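Local coordinates for protein AvrL567-D (Melampsora lini, PDB 2QVT) that is an avirulence protein of the flax rust fungus, probably recognised by matching flax resistance proteins to trigger plant defence, its own biochemical activity being unknown, at residues G53-K58 with F69-G74; A77-F82 with V103-D108; C83-H88 with A97-T102. All blocks are in the same frame, centred on the assembly; numbering follows the deposited sequence.

Contact 1. Residues G53-K58 with F69-G74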
loop_
_atom_site.group_PDB
_atom_site.type_symbol
_atom_site.label_atom_id
_atom_site.label_comp_id
_atom_site.label_asym_id
_atom_site.label_seq_id
_atom_site.Cartn_x
_atom_site.Cartn_y
_atom_site.Cartn_z
ATOM N N GLY A 53 11.989 -4.569 -0.693
ATOM C CA GLY A 53 13.168 -4.341 0.127
ATOM C C GLY A 53 13.391 -2.900 0.635
ATOM O O GLY A 53 14.413 -2.618 1.268
ATOM N N LEU A 54 12.431 -1.998 0.416
ATOM C CA LEU A 54 12.645 -0.555 0.635
ATOM C C LEU A 54 11.681 0.113 1.636
ATOM O O LEU A 54 12.070 1.048 2.336
ATOM C CB LEU A 54 12.570 0.195 -0.698
ATOM C CG LEU A 54 13.606 -0.186 -1.762
ATOM C CD1 LEU A 54 13.227 0.405 -3.116
ATOM C CD2 LEU A 54 15.080 0.163 -1.339
ATOM N N VAL A 55 10.443 -0.398 1.708
ATOM C CA VAL A 55 9.339 0.303 2.348
ATOM C C VAL A 55 8.531 -0.680 3.213
ATOM O O VAL A 55 7.942 -1.631 2.716
ATOM C CB VAL A 55 8.432 1.052 1.268
ATOM C CG1 VAL A 55 7.062 1.433 1.836
ATOM C CG2 VAL A 55 9.121 2.318 0.724
ATOM N N ASN A 56 8.525 -0.445 4.521
ATOM C CA ASN A 56 7.698 -1.211 5.423
ATOM C C ASN A 56 6.317 -0.644 5.407
ATOM O O ASN A 56 6.154 0.600 5.214
ATOM C CB ASN A 56 8.231 -1.139 6.840
ATOM C CG ASN A 56 9.265 -2.231 7.140
ATOM O OD1 ASN A 56 9.611 -3.082 6.280
ATOM N ND2 ASN A 56 9.786 -2.188 8.362
ATOM N N VAL A 57 5.329 -1.534 5.596
ATOM C CA VAL A 57 3.889 -1.159 5.566
ATOM C C VAL A 57 3.209 -1.677 6.835
ATOM O O VAL A 57 3.557 -2.707 7.304
ATOM C CB VAL A 57 3.186 -1.728 4.301
ATOM C CG1 VAL A 57 1.718 -1.269 4.160
ATOM C CG2 VAL A 57 4.017 -1.435 3.020
ATOM N N LYS A 58 2.305 -0.905 7.423
ATOM C CA LYS A 58 1.457 -1.364 8.498
ATOM C C LYS A 58 0.099 -0.667 8.360
ATOM O O LYS A 58 -0.068 0.256 7.559
ATOM C CB LYS A 58 2.106 -1.083 9.885
ATOM C CG LYS A 58 2.215 0.385 10.267
ATOM C CD LYS A 58 2.438 0.496 11.779
ATOM C CE LYS A 58 2.441 1.897 12.234
ATOM N NZ LYS A 58 2.930 1.839 13.667
ATOM N N PHE A 69 3.338 3.863 5.670
ATOM C CA PHE A 69 4.564 3.539 4.997
ATOM C C PHE A 69 5.738 4.143 5.749
ATOM O O PHE A 69 5.624 5.236 6.328
ATOM C CB PHE A 69 4.503 4.074 3.575
ATOM C CG PHE A 69 3.366 3.503 2.801
ATOM C CD1 PHE A 69 3.475 2.227 2.204
ATOM C CD2 PHE A 69 2.159 4.198 2.693
ATOM C CE1 PHE A 69 2.441 1.695 1.512
ATOM C CE2 PHE A 69 1.102 3.642 1.982
ATOM C CZ PHE A 69 1.251 2.377 1.404
ATOM N N LYS A 70 6.842 3.402 5.763
ATOM C CA LYS A 70 8.087 3.910 6.250
ATOM C C LYS A 70 9.246 3.434 5.382
ATOM O O LYS A 70 9.436 2.212 5.204
ATOM C CB LYS A 70 8.321 3.472 7.706
ATOM C CG LYS A 70 9.560 4.128 8.349
ATOM C CD LYS A 70 9.773 3.618 9.742
ATOM C CE LYS A 70 8.910 4.317 10.708
ATOM N NZ LYS A 70 9.316 3.942 12.111
ATOM N N TRP A 71 10.036 4.378 4.889
ATOM C CA TRP A 71 11.315 4.046 4.242
ATOM C C TRP A 71 12.320 3.302 5.141
ATOM O O TRP A 71 12.778 3.833 6.134
ATOM C CB TRP A 71 11.996 5.321 3.672
ATOM C CG TRP A 71 13.274 5.023 2.861
ATOM C CD1 TRP A 71 14.578 5.136 3.301
ATOM C CD2 TRP A 71 13.348 4.539 1.518
ATOM N NE1 TRP A 71 15.445 4.795 2.292
ATOM C CE2 TRP A 71 14.724 4.430 1.188
ATOM C CE3 TRP A 71 12.386 4.230 0.538
ATOM C CZ2 TRP A 71 15.169 3.988 -0.071
ATOM C CZ3 TRP A 71 12.828 3.805 -0.718
ATOM C CH2 TRP A 71 14.208 3.679 -1.004
ATOM N N ILE A 72 12.724 2.101 4.731
ATOM C CA ILE A 72 13.756 1.366 5.482
ATOM C C ILE A 72 14.955 1.048 4.610
ATOM O O ILE A 72 15.767 0.215 4.998
ATOM C CB ILE A 72 13.221 0.068 6.213
ATOM C CG1 ILE A 72 12.492 -0.902 5.264
ATOM C CG2 ILE A 72 12.289 0.480 7.384
ATOM C CD1 ILE A 72 13.344 -1.665 4.231
ATOM N N GLY A 73 15.031 1.667 3.425
ATOM C CA GLY A 73 16.097 1.392 2.471
ATOM C C GLY A 73 17.447 2.086 2.717
ATOM O O GLY A 73 18.307 2.097 1.830
ATOM N N GLY A 74 17.676 2.652 3.900
ATOM C CA GLY A 74 18.920 3.377 4.135
ATOM C C GLY A 74 19.091 4.651 3.312
ATOM O O GLY A 74 18.249 4.987 2.479
#
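L54 lies alongside the six-membered ring of W71 at the mouth of an antiparallel beta hairpin, where strand 55-59 pairs with strand 67-71. The tight side is the face carrying V55, V57, F69 and W71, all buried. L54 CB sits 3.6 Å from W71 CZ3, while CD2 reaches CH2, so the leucine follows the outer rim of the indole. V55 divides its two methyls: CG1, anti to the backbone N (chi1 163°), meets the edge of the F69 ring at CD1, 3.7 Å away, and CG2 turns to W71 CE3. V57 CG2 also touches CD1 of F69, its side chain running beside the phenylalanine in the same direction. V57 packs inward onto I144 and F69 onto V84, which places this face against the larger sheet.

The other face, with N56 and K70, is looser and partly exposed, though W111 partly covers it. The K70 chain runs off from the strand pair, whereas N56 lies across I72, its ND2 3.8 Å from I72 CG2; the amide's OD1 bonds to T50 OG1 on the neighbouring strand 48-51. Between the faces N56 and K70 exchange two backbone bonds, each 2.9 Å from N to O. L54 and V55 together face L51, a classic beta bulge, and the turn after W71 is drawn in by I72 N, which donates to L54 O at 2.7 Å. That oxygen also lies over one face of the indole. At the far edge of the ring, W71 NE1 donates almost straight to G74 O, 2.8 Å away and 3° out of the ring plane.

Contact 2. Residues A77-F82 with V103-D108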
loop_
_atom_site.group_PDB
_atom_site.type_symbol
_atom_site.label_atom_id
_atom_site.label_comp_id
_atom_site.label_asym_id
_atom_site.label_seq_id
_atom_site.Cartn_x
_atom_site.Cartn_y
_atom_site.Cartn_z
ATOM N N ALA A 77 21.300 9.607 -1.549
ATOM C CA ALA A 77 21.782 10.861 -2.125
ATOM C C ALA A 77 20.589 11.789 -2.438
ATOM O O ALA A 77 20.225 12.660 -1.616
ATOM C CB ALA A 77 22.664 10.571 -3.396
ATOM N N GLU A 78 19.967 11.576 -3.597
ATOM C CA GLU A 78 18.768 12.314 -3.964
ATOM C C GLU A 78 17.512 11.633 -3.388
ATOM O O GLU A 78 17.493 10.427 -3.154
ATOM C CB GLU A 78 18.650 12.444 -5.502
ATOM C CG GLU A 78 19.710 13.339 -6.205
ATOM C CD GLU A 78 19.883 14.741 -5.591
ATOM O OE1 GLU A 78 18.871 15.409 -5.207
ATOM O OE2 GLU A 78 21.064 15.179 -5.511
ATOM N N GLU A 79 16.468 12.427 -3.171
ATOM C CA GLU A 79 15.192 11.889 -2.738
ATOM C C GLU A 79 14.597 10.964 -3.813
ATOM O O GLU A 79 14.491 11.355 -4.969
ATOM C CB GLU A 79 14.227 13.011 -2.397
ATOM C CG GLU A 79 12.936 12.445 -1.853
ATOM C CD GLU A 79 12.030 13.485 -1.236
ATOM O OE1 GLU A 79 11.024 13.853 -1.858
ATOM O OE2 GLU A 79 12.303 13.926 -0.117
ATOM N N LEU A 80 14.218 9.748 -3.426
ATOM C CA LEU A 80 13.572 8.826 -4.351
ATOM C C LEU A 80 12.072 8.660 -4.094
ATOM O O LEU A 80 11.621 8.556 -2.934
ATOM C CB LEU A 80 14.267 7.456 -4.330
ATOM C CG LEU A 80 15.751 7.342 -4.670
ATOM C CD1 LEU A 80 16.262 5.962 -4.201
ATOM C CD2 LEU A 80 15.984 7.553 -6.156
ATOM N N HIS A 81 11.326 8.619 -5.197
ATOM C CA HIS A 81 9.874 8.556 -5.214
ATOM C C HIS A 81 9.328 7.284 -5.858
ATOM O O HIS A 81 9.927 6.705 -6.782
ATOM C CB HIS A 81 9.295 9.782 -5.938
ATOM C CG HIS A 81 9.558 11.060 -5.215
ATOM N ND1 HIS A 81 10.709 11.796 -5.403
ATOM C CD2 HIS A 81 8.856 11.695 -4.250
ATOM C CE1 HIS A 81 10.692 12.845 -4.605
ATOM N NE2 HIS A 81 9.585 12.800 -3.883
ATOM N N PHE A 82 8.183 6.853 -5.338
ATOM C CA PHE A 82 7.594 5.602 -5.729
ATOM C C PHE A 82 6.117 5.846 -5.661
ATOM O O PHE A 82 5.626 6.421 -4.697
ATOM C CB PHE A 82 7.985 4.415 -4.803
ATOM C CG PHE A 82 9.466 4.213 -4.669
ATOM C CD1 PHE A 82 10.108 3.172 -5.325
ATOM C CD2 PHE A 82 10.228 5.077 -3.883
ATOM C CE1 PHE A 82 11.522 3.013 -5.214
ATOM C CE2 PHE A 82 11.639 4.915 -3.760
ATOM C CZ PHE A 82 12.274 3.904 -4.442
ATOM N N VAL A 103 5.165 7.509 -2.092
ATOM C CA VAL A 103 5.956 7.460 -0.908
ATOM C C VAL A 103 7.374 7.871 -1.327
ATOM O O VAL A 103 7.706 7.845 -2.513
ATOM C CB VAL A 103 5.861 6.064 -0.227
ATOM C CG1 VAL A 103 4.428 5.844 0.320
ATOM C CG2 VAL A 103 6.251 4.972 -1.187
ATOM N N ASN A 104 8.211 8.257 -0.376
ATOM C CA ASN A 104 9.569 8.609 -0.749
ATOM C C ASN A 104 10.603 8.200 0.304
ATOM O O ASN A 104 10.247 7.827 1.434
ATOM C CB ASN A 104 9.653 10.103 -1.095
ATOM C CG ASN A 104 9.212 10.966 0.025
ATOM O OD1 ASN A 104 9.942 11.119 0.990
ATOM N ND2 ASN A 104 7.990 11.515 -0.067
ATOM N N SER A 105 11.871 8.222 -0.112
ATOM C CA SER A 105 13.009 7.923 0.759
ATOM C C SER A 105 13.213 8.895 1.952
ATOM O O SER A 105 13.958 8.582 2.868
ATOM C CB SER A 105 14.299 7.782 -0.063
ATOM O OG SER A 105 14.544 8.961 -0.819
ATOM N N ASN A 106 12.525 10.044 1.956
ATOM C CA ASN A 106 12.511 10.855 3.188
ATOM C C ASN A 106 11.452 10.501 4.225
ATOM O O ASN A 106 11.437 11.112 5.285
ATOM C CB ASN A 106 12.495 12.366 2.891
ATOM C CG ASN A 106 13.820 12.836 2.366
ATOM O OD1 ASN A 106 14.860 12.239 2.652
ATOM N ND2 ASN A 106 13.793 13.869 1.550
ATOM N N MET A 107 10.579 9.528 3.966
ATOM C CA MET A 107 9.598 9.109 5.001
ATOM C C MET A 107 10.256 8.060 5.902
ATOM O O MET A 107 9.723 6.959 6.095
ATOM C CB MET A 107 8.344 8.506 4.342
ATOM C CG MET A 107 7.648 9.456 3.382
ATOM S SD MET A 107 6.373 8.565 2.469
ATOM C CE MET A 107 5.290 9.930 2.042
ATOM N N ASP A 108 11.439 8.393 6.420
ATOM C CA ASP A 108 12.276 7.412 7.106
ATOM C C ASP A 108 12.299 7.566 8.616
ATOM O O ASP A 108 12.808 6.700 9.300
ATOM C CB ASP A 108 13.711 7.395 6.526
ATOM C CG ASP A 108 14.413 8.781 6.569
ATOM O OD1 ASP A 108 13.737 9.836 6.631
ATOM O OD2 ASP A 108 15.664 8.808 6.472
#
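S105 grips L80 by two hydrogen bonds, one from its side chain and one from its backbone, where the hairpin of strands 81-86 and 98-104 opens into loops. L80 N donates to S105 OG over 2.7 Å at a nearly linear 176°. The hydroxyl is there because chi1 of 57° sets OG between the backbone N and the carbonyl carbon of S105. In return S105 N donates to L80 O, 2.9 Å away. Two residue pairs further in, F82 and V103 exchange two backbone bonds, with the non-hydrogen-bonded pair H81-N104 between.

Apolar contact is modest within the pair. F82 CB meets V103 CG2 at 4.0 Å, and both side chains continue onto L146 of strand 141-148. On the opposite face H81 runs beside N104, its CD2 3.6 Å from N104 CB, with ring and amide planes 56° apart.

Among the flat polar groups, the E79 carboxylate is modelled nearly parallel over the N104 amide, but its exact position is doubtful. N104 also starts a type I turn to M107, closed by M107 N bonding to N104 O at 3.1 Å. The serine hydroxyl thus does work a backbone carbonyl would do in a regular strand pair, prolonging the pairing of the two chains past the end of the strands and into the turn.

Contact 3. Residues C83-H88 with A97-T102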
loop_
_atom_site.group_PDB
_atom_site.type_symbol
_atom_site.label_atom_id
_atom_site.label_comp_id
_atom_site.label_asym_id
_atom_site.label_seq_id
_atom_site.Cartn_x
_atom_site.Cartn_y
_atom_site.Cartn_z
ATOM N N CYS A 83 5.434 5.363 -6.696
ATOM C CA CYS A 83 4.003 5.240 -6.727
ATOM C C CYS A 83 3.624 3.950 -6.027
ATOM O O CYS A 83 4.283 2.915 -6.192
ATOM C CB CYS A 83 3.572 5.186 -8.181
ATOM S SG CYS A 83 2.006 5.984 -8.479
ATOM N N VAL A 84 2.610 4.025 -5.181
ATOM C CA VAL A 84 2.086 2.832 -4.529
ATOM C C VAL A 84 0.875 2.411 -5.347
ATOM O O VAL A 84 -0.162 3.042 -5.276
ATOM C CB VAL A 84 1.611 3.074 -3.084
ATOM C CG1 VAL A 84 1.159 1.734 -2.464
ATOM C CG2 VAL A 84 2.703 3.736 -2.254
ATOM N N HIS A 85 1.043 1.371 -6.142
ATOM C CA HIS A 85 -0.038 0.803 -6.921
ATOM C C HIS A 85 -0.852 -0.198 -6.087
ATOM O O HIS A 85 -0.324 -0.912 -5.222
ATOM C CB HIS A 85 0.532 0.094 -8.180
ATOM C CG HIS A 85 0.851 1.016 -9.323
ATOM N ND1 HIS A 85 1.019 2.381 -9.169
ATOM C CD2 HIS A 85 1.035 0.767 -10.634
ATOM C CE1 HIS A 85 1.297 2.934 -10.338
ATOM N NE2 HIS A 85 1.304 1.975 -11.245
ATOM N N ILE A 86 -2.145 -0.251 -6.388
ATOM C CA ILE A 86 -3.048 -1.143 -5.748
ATOM C C ILE A 86 -3.969 -1.730 -6.819
ATOM O O ILE A 86 -4.473 -1.008 -7.680
ATOM C CB ILE A 86 -3.882 -0.404 -4.621
ATOM C CG1 ILE A 86 -4.735 -1.413 -3.832
ATOM C CG2 ILE A 86 -4.704 0.839 -5.214
ATOM C CD1 ILE A 86 -5.297 -0.863 -2.463
ATOM N N ALA A 87 -4.186 -3.042 -6.730
ATOM C CA ALA A 87 -5.157 -3.745 -7.511
ATOM C C ALA A 87 -6.629 -3.588 -7.055
ATOM O O ALA A 87 -6.945 -3.444 -5.859
ATOM C CB ALA A 87 -4.748 -5.282 -7.563
ATOM N N HIS A 88 -7.534 -3.696 -8.025
ATOM C CA HIS A 88 -8.965 -3.833 -7.735
ATOM C C HIS A 88 -9.385 -5.300 -7.956
ATOM O O HIS A 88 -8.935 -5.944 -8.905
ATOM C CB HIS A 88 -9.775 -2.920 -8.653
ATOM C CG HIS A 88 -9.706 -1.469 -8.295
ATOM N ND1 HIS A 88 -10.635 -0.564 -8.749
ATOM C CD2 HIS A 88 -8.833 -0.761 -7.538
ATOM C CE1 HIS A 88 -10.343 0.646 -8.295
ATOM N NE2 HIS A 88 -9.255 0.557 -7.550
ATOM N N ALA A 97 -4.019 -0.989 -12.657
ATOM C CA ALA A 97 -3.592 -0.675 -11.309
ATOM C C ALA A 97 -4.027 0.721 -11.007
ATOM O O ALA A 97 -4.028 1.600 -11.874
ATOM C CB ALA A 97 -2.069 -0.795 -11.175
ATOM N N ARG A 98 -4.378 0.932 -9.758
ATOM C CA ARG A 98 -4.740 2.247 -9.293
ATOM C C ARG A 98 -3.589 2.692 -8.428
ATOM O O ARG A 98 -2.702 1.933 -8.095
ATOM C CB ARG A 98 -6.030 2.184 -8.463
ATOM C CG ARG A 98 -7.321 2.741 -9.026
ATOM C CD ARG A 98 -7.764 2.398 -10.466
ATOM N NE ARG A 98 -7.981 1.013 -10.871
ATOM C CZ ARG A 98 -9.032 0.546 -11.571
ATOM N NH1 ARG A 98 -10.055 1.306 -11.882
ATOM N NH2 ARG A 98 -9.065 -0.726 -11.949
ATOM N N THR A 99 -3.630 3.949 -8.045
ATOM C CA THR A 99 -2.601 4.459 -7.154
ATOM C C THR A 99 -3.151 4.911 -5.778
ATOM O O THR A 99 -4.311 5.330 -5.690
ATOM C CB THR A 99 -1.709 5.495 -7.895
ATOM O OG1 THR A 99 -0.607 5.838 -7.066
ATOM C CG2 THR A 99 -2.462 6.720 -8.292
ATOM N N LEU A 100 -2.359 4.713 -4.703
ATOM C CA LEU A 100 -2.658 5.294 -3.366
ATOM C C LEU A 100 -1.998 6.683 -3.138
ATOM O O LEU A 100 -2.285 7.394 -2.137
ATOM C CB LEU A 100 -2.372 4.295 -2.181
ATOM C CG LEU A 100 -3.247 2.986 -2.145
ATOM C CD1 LEU A 100 -2.759 1.897 -1.187
ATOM C CD2 LEU A 100 -4.757 3.228 -1.899
ATOM N N GLY A 101 -1.142 7.089 -4.063
ATOM C CA GLY A 101 -0.302 8.249 -3.798
ATOM C C GLY A 101 1.152 7.814 -3.853
ATOM O O GLY A 101 1.465 6.739 -4.376
ATOM N N THR A 102 2.047 8.659 -3.352
ATOM C CA THR A 102 3.464 8.390 -3.520
ATOM C C THR A 102 4.079 8.275 -2.161
ATOM O O THR A 102 3.571 8.828 -1.199
ATOM C CB THR A 102 4.232 9.475 -4.370
ATOM O OG1 THR A 102 4.017 10.755 -3.784
ATOM C CG2 THR A 102 3.779 9.491 -5.870
#
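V84 O accepts a short, straight bond from L100 N, 2.8 Å at 170°, and a weak one from T99 OG1 whose exact position is less sure. The same threonine oxygen takes the amide of G101 in an ST turn, while G101 O receives V84 N at 3.1 Å. Toward the hairpin end, I86 and R98 exchange two backbone bonds, R98 N meeting I86 O at 2.8 Å.

These two strands, 81-86 and 98-104, form an antiparallel hairpin in the four-stranded sheet. Its register slips by one residue between C83 and H85, a beta bulge made where L100 and G101 are set opposite V84. On the inner face I86 CD1 and V84 CG1 converge on L100 CD1, the I86 methyl at 4.0 Å.

Past I86 on the first segment, H88 takes the R98 guanidinium flat on its imidazole, centres 3.7 Å apart and planes 8° apart. Bends at chi2 and chi3 fold the arginine back over the ring, which also brings CG to 3.3 Å from H88 NE2. R98 NH2 is held by L96 O, and F128 and H129 meet the H88 ring as well.

Overall arrangement
From the N terminus, the chain first makes contact 1, which closes the ten residues between 53-58 and 69-74 in the three-stranded sheet. It then passes through 77-82 into strand 81-86, turns after residue 88, and returns along 98-104. Contact 3 closes that inner turn and contact 2 closes the same hairpin further out, so contact 3 is enclosed by contact 2, while contact 1 precedes both in series. The sheets meet face to face: F69 lies against V103, W71 touches F82, and W71 N probably bonds to M107 O. Contact 1 therefore joins the small sheet to the contact 2 end of the hairpin and, through V84, to the start of contact 3.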